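Local coordinates for protein flap endonuclease 1 (Methanocaldococcus jannaschii, PDB 1A76) that cleaves 5' flaps during DNA replication and repair as a magnesium-binding structure-specific endonuclease and 5'-3' exonuclease, at residues F16-M29 / H67-D80. Residues are numbered along the deposited sequence; the frame is centred on the assembly and turned at random.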
ATOM      1  N   PHE A  16     -14.383 -13.659  -6.414  1.00 16.37           N
ATOM      2  CA  PHE A  16     -14.462 -12.347  -7.048  1.00 20.28           C
ATOM      3  C   PHE A  16     -15.931 -11.930  -7.121  1.00 19.28           C
ATOM      4  O   PHE A  16     -16.263 -10.748  -7.046  1.00 19.35           O
ATOM      5  CB  PHE A  16     -13.866 -12.415  -8.460  1.00 20.08           C
ATOM      6  CG  PHE A  16     -13.283 -11.119  -8.948  1.00 23.59           C
ATOM      7  CD1 PHE A  16     -12.691 -10.224  -8.069  1.00 26.87           C
ATOM      8  CD2 PHE A  16     -13.326 -10.801 -10.301  1.00 26.69           C
ATOM      9  CE1 PHE A  16     -12.147  -9.028  -8.531  1.00 26.90           C
ATOM     10  CE2 PHE A  16     -12.787  -9.610 -10.778  1.00 26.36           C
ATOM     11  CZ  PHE A  16     -12.197  -8.721  -9.892  1.00 27.61           C
ATOM     12  N   GLU A  17     -16.815 -12.913  -7.249  1.00 23.18           N
ATOM     13  CA  GLU A  17     -18.244 -12.635  -7.337  1.00 26.01           C
ATOM     14  C   GLU A  17     -18.808 -11.990  -6.074  1.00 24.49           C
ATOM     15  O   GLU A  17     -19.584 -11.039  -6.150  1.00 22.80           O
ATOM     16  CB  GLU A  17     -19.021 -13.925  -7.622  1.00 31.82           C
ATOM     17  CG  GLU A  17     -20.535 -13.739  -7.689  1.00 37.66           C
ATOM     18  CD  GLU A  17     -21.255 -14.295  -6.472  1.00 41.61           C
ATOM     19  OE1 GLU A  17     -21.426 -15.533  -6.392  1.00 44.29           O
ATOM     20  OE2 GLU A  17     -21.653 -13.493  -5.596  1.00 45.88           O
ATOM     21  N   ASP A  18     -18.423 -12.513  -4.916  1.00 22.14           N
ATOM     22  CA  ASP A  18     -18.926 -11.981  -3.659  1.00 20.15           C
ATOM     23  C   ASP A  18     -18.294 -10.632  -3.317  1.00 17.23           C
ATOM     24  O   ASP A  18     -18.607 -10.029  -2.301  1.00 17.23           O
ATOM     25  CB  ASP A  18     -18.696 -12.988  -2.524  1.00 22.37           C
ATOM     26  CG  ASP A  18     -19.607 -14.212  -2.632  1.00 25.20           C
ATOM     27  OD1 ASP A  18     -20.544 -14.195  -3.456  1.00 26.20           O
ATOM     28  OD2 ASP A  18     -19.385 -15.195  -1.896  1.00 27.53           O
ATOM     29  N   LEU A  19     -17.407 -10.168  -4.184  1.00 16.74           N
ATOM     30  CA  LEU A  19     -16.736  -8.884  -4.003  1.00 16.40           C
ATOM     31  C   LEU A  19     -17.426  -7.859  -4.917  1.00 16.07           C
ATOM     32  O   LEU A  19     -17.136  -6.659  -4.874  1.00 14.07           O
ATOM     33  CB  LEU A  19     -15.269  -9.035  -4.404  1.00 16.81           C
ATOM     34  CG  LEU A  19     -14.107  -8.826  -3.432  1.00 18.04           C
ATOM     35  CD1 LEU A  19     -14.578  -8.868  -2.006  1.00 14.81           C
ATOM     36  CD2 LEU A  19     -13.032  -9.880  -3.714  1.00 16.34           C
ATOM     37  N   LYS A  20     -18.334  -8.350  -5.756  1.00 16.67           N
ATOM     38  CA  LYS A  20     -19.057  -7.496  -6.695  1.00 19.86           C
ATOM     39  C   LYS A  20     -19.855  -6.379  -6.019  1.00 18.01           C
ATOM     40  O   LYS A  20     -20.541  -6.603  -5.021  1.00 18.56           O
ATOM     41  CB  LYS A  20     -20.005  -8.342  -7.552  1.00 26.39           C
ATOM     42  CG  LYS A  20     -20.235  -7.792  -8.957  1.00 31.86           C
ATOM     43  CD  LYS A  20     -21.713  -7.832  -9.335  1.00 37.48           C
ATOM     44  CE  LYS A  20     -22.132  -6.615 -10.167  1.00 39.24           C
ATOM     45  NZ  LYS A  20     -22.733  -5.527  -9.337  1.00 37.60           N
ATOM     46  N   GLY A  21     -19.748  -5.172  -6.574  1.00 16.90           N
ATOM     47  CA  GLY A  21     -20.475  -4.033  -6.040  1.00 13.90           C
ATOM     48  C   GLY A  21     -19.836  -3.316  -4.863  1.00 15.71           C
ATOM     49  O   GLY A  21     -20.412  -2.357  -4.339  1.00 16.14           O
ATOM     50  N   LYS A  22     -18.656  -3.763  -4.437  1.00 14.56           N
ATOM     51  CA  LYS A  22     -17.988  -3.142  -3.300  1.00 15.12           C
ATOM     52  C   LYS A  22     -17.057  -2.001  -3.693  1.00 16.46           C
ATOM     53  O   LYS A  22     -16.514  -1.964  -4.799  1.00 15.35           O
ATOM     54  CB  LYS A  22     -17.176  -4.180  -2.515  1.00 15.74           C
ATOM     55  CG  LYS A  22     -17.992  -5.273  -1.797  1.00 12.96           C
ATOM     56  CD  LYS A  22     -19.193  -4.709  -1.034  1.00 18.85           C
ATOM     57  CE  LYS A  22     -19.655  -5.678   0.058  1.00 14.33           C
ATOM     58  NZ  LYS A  22     -21.148  -5.805   0.135  1.00 18.20           N
ATOM     59  N   LYS A  23     -16.895  -1.055  -2.779  1.00 16.66           N
ATOM     60  CA  LYS A  23     -15.987   0.060  -2.992  1.00 17.54           C
ATOM     61  C   LYS A  23     -14.743  -0.329  -2.196  1.00 17.68           C
ATOM     62  O   LYS A  23     -14.864  -0.918  -1.115  1.00 16.99           O
ATOM     63  CB  LYS A  23     -16.576   1.349  -2.416  1.00 20.33           C
ATOM     64  CG  LYS A  23     -17.798   1.888  -3.168  1.00 23.46           C
ATOM     65  CD  LYS A  23     -18.183   3.267  -2.642  1.00 29.56           C
ATOM     66  CE  LYS A  23     -19.693   3.477  -2.648  1.00 34.59           C
ATOM     67  NZ  LYS A  23     -20.052   4.926  -2.704  1.00 40.26           N
ATOM     68  N   VAL A  24     -13.556  -0.032  -2.721  1.00 16.26           N
ATOM     69  CA  VAL A  24     -12.324  -0.372  -1.997  1.00 13.17           C
ATOM     70  C   VAL A  24     -11.281   0.728  -2.093  1.00 14.74           C
ATOM     71  O   VAL A  24     -11.214   1.444  -3.089  1.00 15.30           O
ATOM     72  CB  VAL A  24     -11.640  -1.664  -2.547  1.00 10.49           C
ATOM     73  CG1 VAL A  24     -12.409  -2.903  -2.099  1.00  9.59           C
ATOM     74  CG2 VAL A  24     -11.536  -1.606  -4.095  1.00 12.63           C
ATOM     75  N   ALA A  25     -10.466   0.858  -1.052  1.00 14.57           N
ATOM     76  CA  ALA A  25      -9.381   1.829  -1.066  1.00 14.08           C
ATOM     77  C   ALA A  25      -8.139   0.980  -1.331  1.00 15.04           C
ATOM     78  O   ALA A  25      -7.826   0.073  -0.564  1.00 15.42           O
ATOM     79  CB  ALA A  25      -9.270   2.540   0.283  1.00 13.32           C
ATOM     80  N   ILE A  26      -7.455   1.246  -2.433  1.00 14.12           N
ATOM     81  CA  ILE A  26      -6.264   0.477  -2.762  1.00 14.34           C
ATOM     82  C   ILE A  26      -4.980   1.072  -2.193  1.00 14.22           C
ATOM     83  O   ILE A  26      -4.702   2.251  -2.387  1.00 14.47           O
ATOM     84  CB  ILE A  26      -6.065   0.353  -4.283  1.00 14.32           C
ATOM     85  CG1 ILE A  26      -7.217  -0.429  -4.908  1.00 16.79           C
ATOM     86  CG2 ILE A  26      -4.741  -0.377  -4.567  1.00 16.85           C
ATOM     87  CD1 ILE A  26      -7.270  -0.320  -6.398  1.00 16.09           C
ATOM     88  N   ASP A  27      -4.202   0.253  -1.489  1.00 14.90           N
ATOM     89  CA  ASP A  27      -2.923   0.714  -0.965  1.00 14.60           C
ATOM     90  C   ASP A  27      -2.026   0.824  -2.204  1.00 11.90           C
ATOM     91  O   ASP A  27      -1.470  -0.174  -2.681  1.00 11.06           O
ATOM     92  CB  ASP A  27      -2.336  -0.297   0.017  1.00 16.20           C
ATOM     93  CG  ASP A  27      -0.995   0.150   0.570  1.00 19.40           C
ATOM     94  OD1 ASP A  27      -0.251   0.860  -0.144  1.00 16.91           O
ATOM     95  OD2 ASP A  27      -0.682  -0.208   1.718  1.00 16.24           O
ATOM     96  N   GLY A  28      -1.923   2.045  -2.720  1.00 13.75           N
ATOM     97  CA  GLY A  28      -1.157   2.327  -3.919  1.00 11.91           C
ATOM     98  C   GLY A  28       0.273   1.843  -4.010  1.00  9.92           C
ATOM     99  O   GLY A  28       0.629   1.157  -4.958  1.00 10.80           O
ATOM    100  N   MET A  29       1.104   2.205  -3.043  1.00 11.86           N
ATOM    101  CA  MET A  29       2.498   1.787  -3.086  1.00  9.98           C
ATOM    102  C   MET A  29       2.615   0.285  -2.958  1.00  9.94           C
ATOM    103  O   MET A  29       3.460  -0.320  -3.593  1.00 11.69           O
ATOM    104  CB  MET A  29       3.304   2.483  -1.994  1.00 13.77           C
ATOM    105  CG  MET A  29       3.363   3.985  -2.198  1.00 18.04           C
ATOM    106  SD  MET A  29       4.288   4.428  -3.679  1.00 23.88           S
ATOM    107  CE  MET A  29       2.959   4.766  -4.775  1.00 24.62           C
ATOM    108  N   HIS A  67      -9.952  -4.523 -14.668  1.00 15.51           N
ATOM    109  CA  HIS A  67     -10.361  -5.870 -14.274  1.00 18.38           C
ATOM    110  C   HIS A  67     -11.332  -5.778 -13.083  1.00 18.21           C
ATOM    111  O   HIS A  67     -12.357  -6.460 -13.035  1.00 18.61           O
ATOM    112  CB  HIS A  67      -9.099  -6.679 -13.919  1.00 26.39           C
ATOM    113  CG  HIS A  67      -9.365  -7.978 -13.223  1.00 35.43           C
ATOM    114  ND1 HIS A  67     -10.019  -9.031 -13.826  1.00 39.84           N
ATOM    115  CD2 HIS A  67      -9.018  -8.411 -11.986  1.00 38.61           C
ATOM    116  CE1 HIS A  67     -10.062 -10.056 -12.992  1.00 40.01           C
ATOM    117  NE2 HIS A  67      -9.461  -9.705 -11.868  1.00 40.79           N
ATOM    118  N   LEU A  68     -10.998  -4.905 -12.140  1.00 15.90           N
ATOM    119  CA  LEU A  68     -11.803  -4.669 -10.945  1.00 15.67           C
ATOM    120  C   LEU A  68     -13.157  -4.033 -11.303  1.00 18.21           C
ATOM    121  O   LEU A  68     -14.209  -4.464 -10.824  1.00 17.82           O
ATOM    122  CB  LEU A  68     -11.038  -3.740  -9.991  1.00 15.01           C
ATOM    123  CG  LEU A  68     -10.431  -4.272  -8.683  1.00 13.63           C
ATOM    124  CD1 LEU A  68      -9.955  -5.696  -8.833  1.00 16.66           C
ATOM    125  CD2 LEU A  68      -9.288  -3.353  -8.260  1.00 12.99           C
ATOM    126  N   LEU A  69     -13.125  -3.013 -12.156  1.00 16.75           N
ATOM    127  CA  LEU A  69     -14.349  -2.318 -12.563  1.00 17.46           C
ATOM    128  C   LEU A  69     -15.305  -3.185 -13.378  1.00 15.34           C
ATOM    129  O   LEU A  69     -16.523  -2.961 -13.367  1.00 16.24           O
ATOM    130  CB  LEU A  69     -14.000  -1.061 -13.356  1.00 15.10           C
ATOM    131  CG  LEU A  69     -13.515   0.133 -12.534  1.00 16.40           C
ATOM    132  CD1 LEU A  69     -13.001   1.208 -13.481  1.00 12.37           C
ATOM    133  CD2 LEU A  69     -14.651   0.669 -11.655  1.00 12.63           C
ATOM    134  N   GLU A  70     -14.762  -4.160 -14.096  1.00 18.55           N
ATOM    135  CA  GLU A  70     -15.591  -5.055 -14.890  1.00 23.97           C
ATOM    136  C   GLU A  70     -16.426  -5.916 -13.945  1.00 25.91           C
ATOM    137  O   GLU A  70     -17.461  -6.462 -14.335  1.00 27.12           O
ATOM    138  CB  GLU A  70     -14.718  -5.954 -15.761  1.00 29.56           C
ATOM    139  CG  GLU A  70     -14.361  -5.359 -17.118  1.00 38.53           C
ATOM    140  CD  GLU A  70     -13.370  -6.214 -17.890  1.00 43.11           C
ATOM    141  OE1 GLU A  70     -12.418  -6.736 -17.269  1.00 46.05           O
ATOM    142  OE2 GLU A  70     -13.546  -6.361 -19.121  1.00 45.83           O
ATOM    143  N   ASN A  71     -15.964  -6.035 -12.701  1.00 26.33           N
ATOM    144  CA  ASN A  71     -16.662  -6.822 -11.689  1.00 26.80           C
ATOM    145  C   ASN A  71     -17.354  -5.933 -10.670  1.00 25.00           C
ATOM    146  O   ASN A  71     -17.551  -6.328  -9.526  1.00 26.38           O
ATOM    147  CB  ASN A  71     -15.689  -7.746 -10.961  1.00 30.37           C
ATOM    148  CG  ASN A  71     -16.253  -9.132 -10.765  1.00 33.88           C
ATOM    149  OD1 ASN A  71     -15.738 -10.108 -11.316  1.00 33.79           O
ATOM    150  ND2 ASN A  71     -17.327  -9.231  -9.982  1.00 36.80           N
ATOM    151  N   ASP A  72     -17.723  -4.734 -11.099  1.00 21.68           N
ATOM    152  CA  ASP A  72     -18.394  -3.766 -10.245  1.00 21.56           C
ATOM    153  C   ASP A  72     -17.657  -3.443  -8.937  1.00 20.98           C
ATOM    154  O   ASP A  72     -18.284  -3.121  -7.922  1.00 21.02           O
ATOM    155  CB  ASP A  72     -19.827  -4.224  -9.940  1.00 18.24           C
ATOM    156  CG  ASP A  72     -20.700  -3.087  -9.444  1.00 18.70           C
ATOM    157  OD1 ASP A  72     -20.278  -1.919  -9.582  1.00 20.33           O
ATOM    158  OD2 ASP A  72     -21.797  -3.345  -8.912  1.00 22.30           O
ATOM    159  N   ILE A  73     -16.328  -3.537  -8.956  1.00 21.29           N
ATOM    160  CA  ILE A  73     -15.542  -3.181  -7.777  1.00 17.97           C
ATOM    161  C   ILE A  73     -15.014  -1.799  -8.094  1.00 16.56           C
ATOM    162  O   ILE A  73     -14.205  -1.634  -9.019  1.00 16.97           O
ATOM    163  CB  ILE A  73     -14.347  -4.108  -7.545  1.00 15.91           C
ATOM    164  CG1 ILE A  73     -14.830  -5.454  -7.005  1.00 14.84           C
ATOM    165  CG2 ILE A  73     -13.384  -3.462  -6.540  1.00 17.66           C
ATOM    166  CD1 ILE A  73     -13.916  -6.611  -7.335  1.00 12.40           C
ATOM    167  N   THR A  74     -15.490  -0.806  -7.350  1.00 15.96           N
ATOM    168  CA  THR A  74     -15.069   0.574  -7.567  1.00 17.15           C
ATOM    169  C   THR A  74     -13.898   0.919  -6.658  1.00 15.72           C
ATOM    170  O   THR A  74     -14.052   1.024  -5.437  1.00 15.15           O
ATOM    171  CB  THR A  74     -16.230   1.541  -7.294  1.00 17.71           C
ATOM    172  OG1 THR A  74     -17.259   1.316  -8.259  1.00 23.13           O
ATOM    173  CG2 THR A  74     -15.766   2.977  -7.387  1.00 22.25           C
ATOM    174  N   PRO A  75     -12.701   1.087  -7.244  1.00 13.92           N
ATOM    175  CA  PRO A  75     -11.534   1.413  -6.434  1.00 14.06           C
ATOM    176  C   PRO A  75     -11.157   2.891  -6.394  1.00 15.81           C
ATOM    177  O   PRO A  75     -11.467   3.679  -7.301  1.00 15.63           O
ATOM    178  CB  PRO A  75     -10.436   0.587  -7.090  1.00 16.09           C
ATOM    179  CG  PRO A  75     -10.815   0.633  -8.583  1.00 17.20           C
ATOM    180  CD  PRO A  75     -12.319   0.919  -8.660  1.00 11.83           C
ATOM    181  N   ILE A  76     -10.498   3.258  -5.306  1.00 13.22           N
ATOM    182  CA  ILE A  76      -9.984   4.598  -5.144  1.00 14.39           C
ATOM    183  C   ILE A  76      -8.545   4.307  -4.733  1.00 16.04           C
ATOM    184  O   ILE A  76      -8.299   3.546  -3.792  1.00 14.95           O
ATOM    185  CB  ILE A  76     -10.735   5.405  -4.048  1.00 14.43           C
ATOM    186  CG1 ILE A  76     -10.054   6.763  -3.873  1.00 10.93           C
ATOM    187  CG2 ILE A  76     -10.779   4.622  -2.736  1.00 15.65           C
ATOM    188  CD1 ILE A  76     -11.007   7.917  -3.627  1.00 13.95           C
ATOM    189  N   TRP A  77      -7.596   4.884  -5.464  1.00 14.70           N
ATOM    190  CA  TRP A  77      -6.187   4.664  -5.194  1.00 12.27           C
ATOM    191  C   TRP A  77      -5.655   5.610  -4.121  1.00 12.07           C
ATOM    192  O   TRP A  77      -5.921   6.813  -4.138  1.00 12.79           O
ATOM    193  CB  TRP A  77      -5.383   4.823  -6.492  1.00 11.34           C
ATOM    194  CG  TRP A  77      -5.530   3.653  -7.410  1.00 10.60           C
ATOM    195  CD1 TRP A  77      -6.640   3.308  -8.136  1.00  9.07           C
ATOM    196  CD2 TRP A  77      -4.546   2.648  -7.681  1.00  8.52           C
ATOM    197  NE1 TRP A  77      -6.401   2.153  -8.836  1.00 10.46           N
ATOM    198  CE2 TRP A  77      -5.126   1.727  -8.578  1.00  8.62           C
ATOM    199  CE3 TRP A  77      -3.226   2.437  -7.251  1.00  4.77           C
ATOM    200  CZ2 TRP A  77      -4.432   0.605  -9.059  1.00  9.26           C
ATOM    201  CZ3 TRP A  77      -2.538   1.325  -7.723  1.00  7.38           C
ATOM    202  CH2 TRP A  77      -3.143   0.422  -8.622  1.00  8.91           C
ATOM    203  N   VAL A  78      -4.904   5.054  -3.182  1.00 12.27           N
ATOM    204  CA  VAL A  78      -4.336   5.849  -2.107  1.00 11.26           C
ATOM    205  C   VAL A  78      -2.819   5.808  -2.146  1.00 13.65           C
ATOM    206  O   VAL A  78      -2.197   4.742  -2.035  1.00  9.82           O
ATOM    207  CB  VAL A  78      -4.821   5.356  -0.732  1.00 12.66           C
ATOM    208  CG1 VAL A  78      -4.425   6.344   0.334  1.00 10.54           C
ATOM    209  CG2 VAL A  78      -6.320   5.192  -0.738  1.00 11.59           C
ATOM    210  N   PHE A  79      -2.219   6.985  -2.296  1.00 12.63           N
ATOM    211  CA  PHE A  79      -0.777   7.084  -2.357  1.00 14.07           C
ATOM    212  C   PHE A  79      -0.200   7.663  -1.075  1.00 12.54           C
ATOM    213  O   PHE A  79      -0.924   8.245  -0.270  1.00 12.10           O
ATOM    214  CB  PHE A  79      -0.385   7.897  -3.586  1.00 12.81           C
ATOM    215  CG  PHE A  79      -0.712   7.203  -4.883  1.00 13.98           C
ATOM    216  CD1 PHE A  79       0.180   6.282  -5.443  1.00 13.62           C
ATOM    217  CD2 PHE A  79      -1.922   7.447  -5.533  1.00 17.60           C
ATOM    218  CE1 PHE A  79      -0.127   5.612  -6.629  1.00 17.24           C
ATOM    219  CE2 PHE A  79      -2.244   6.786  -6.720  1.00 19.88           C
ATOM    220  CZ  PHE A  79      -1.348   5.866  -7.270  1.00 19.66           C
ATOM    221  N   ASP A  80       1.101   7.469  -0.883  1.00 14.62           N
ATOM    222  CA  ASP A  80       1.790   7.935   0.317  1.00 17.22           C
ATOM    223  C   ASP A  80       2.028   9.436   0.320  1.00 20.57           C
ATOM    224  O   ASP A  80       2.063  10.069   1.379  1.00 20.52           O
ATOM    225  CB  ASP A  80       3.158   7.246   0.451  1.00 18.49           C
ATOM    226  CG  ASP A  80       3.065   5.833   0.996  1.00 19.75           C
ATOM    227  OD1 ASP A  80       1.999   5.447   1.494  1.00 23.88           O
ATOM    228  OD2 ASP A  80       4.068   5.100   0.929  1.00 22.08           O
TER
HETATM  229  O   HOH W   1       1.063   2.881   1.609  1.00 35.24           O
HETATM  230  O   HOH W   2       0.125   4.235  -0.858  1.00  8.05           O
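Phe16 CE2 lies over one face of the His67 ring, an offset near-parallel pair (planes 15° apart, centroids 4.7 Å apart). Leu68 CD1 meets the edge of the same phenyl, 3.9 Å from Phe16 CZ. Asp72 is the C-prime residue of the Schellman motif ending helix 56-70; its carboxylate is modelled in a doubtfully short salt bridge, Lys20 NZ to OD2. Ile73 CD1 touches Phe16 CE1, and its CG2 meets Val24 CG2 (3.6 Å). From Thr74 onward strand 74-79 runs parallel to strand 23-27: Thr74 N bonds Lys22 O, Val24 N bonds Thr74 O, and the alternation continues to Gly28 N, 2.8 Å from Val78 O. Pro75 CB presses on Ile26 CD1 at 3.4 Å, tighter than usual. With CG1 anti to the carbonyl carbon (chi1 -64°), Ile26 also places CD1 over the five-membered Trp77 ring, 24° off its normal, a CH-pi contact. Phe79 receives Met29 CE. Asp80 OD1, also held by Gly153 N, shares a water with Asp27 OD1, which caps Asn30 N; a bound manganese ion lies about 4 Å from the Asp80 side chain (nearest atoms). Adjacent parallel strands thus deliver two predicted magnesium ligands from their C-terminal ends, as expected of FEN1's PIN-like nuclease fold.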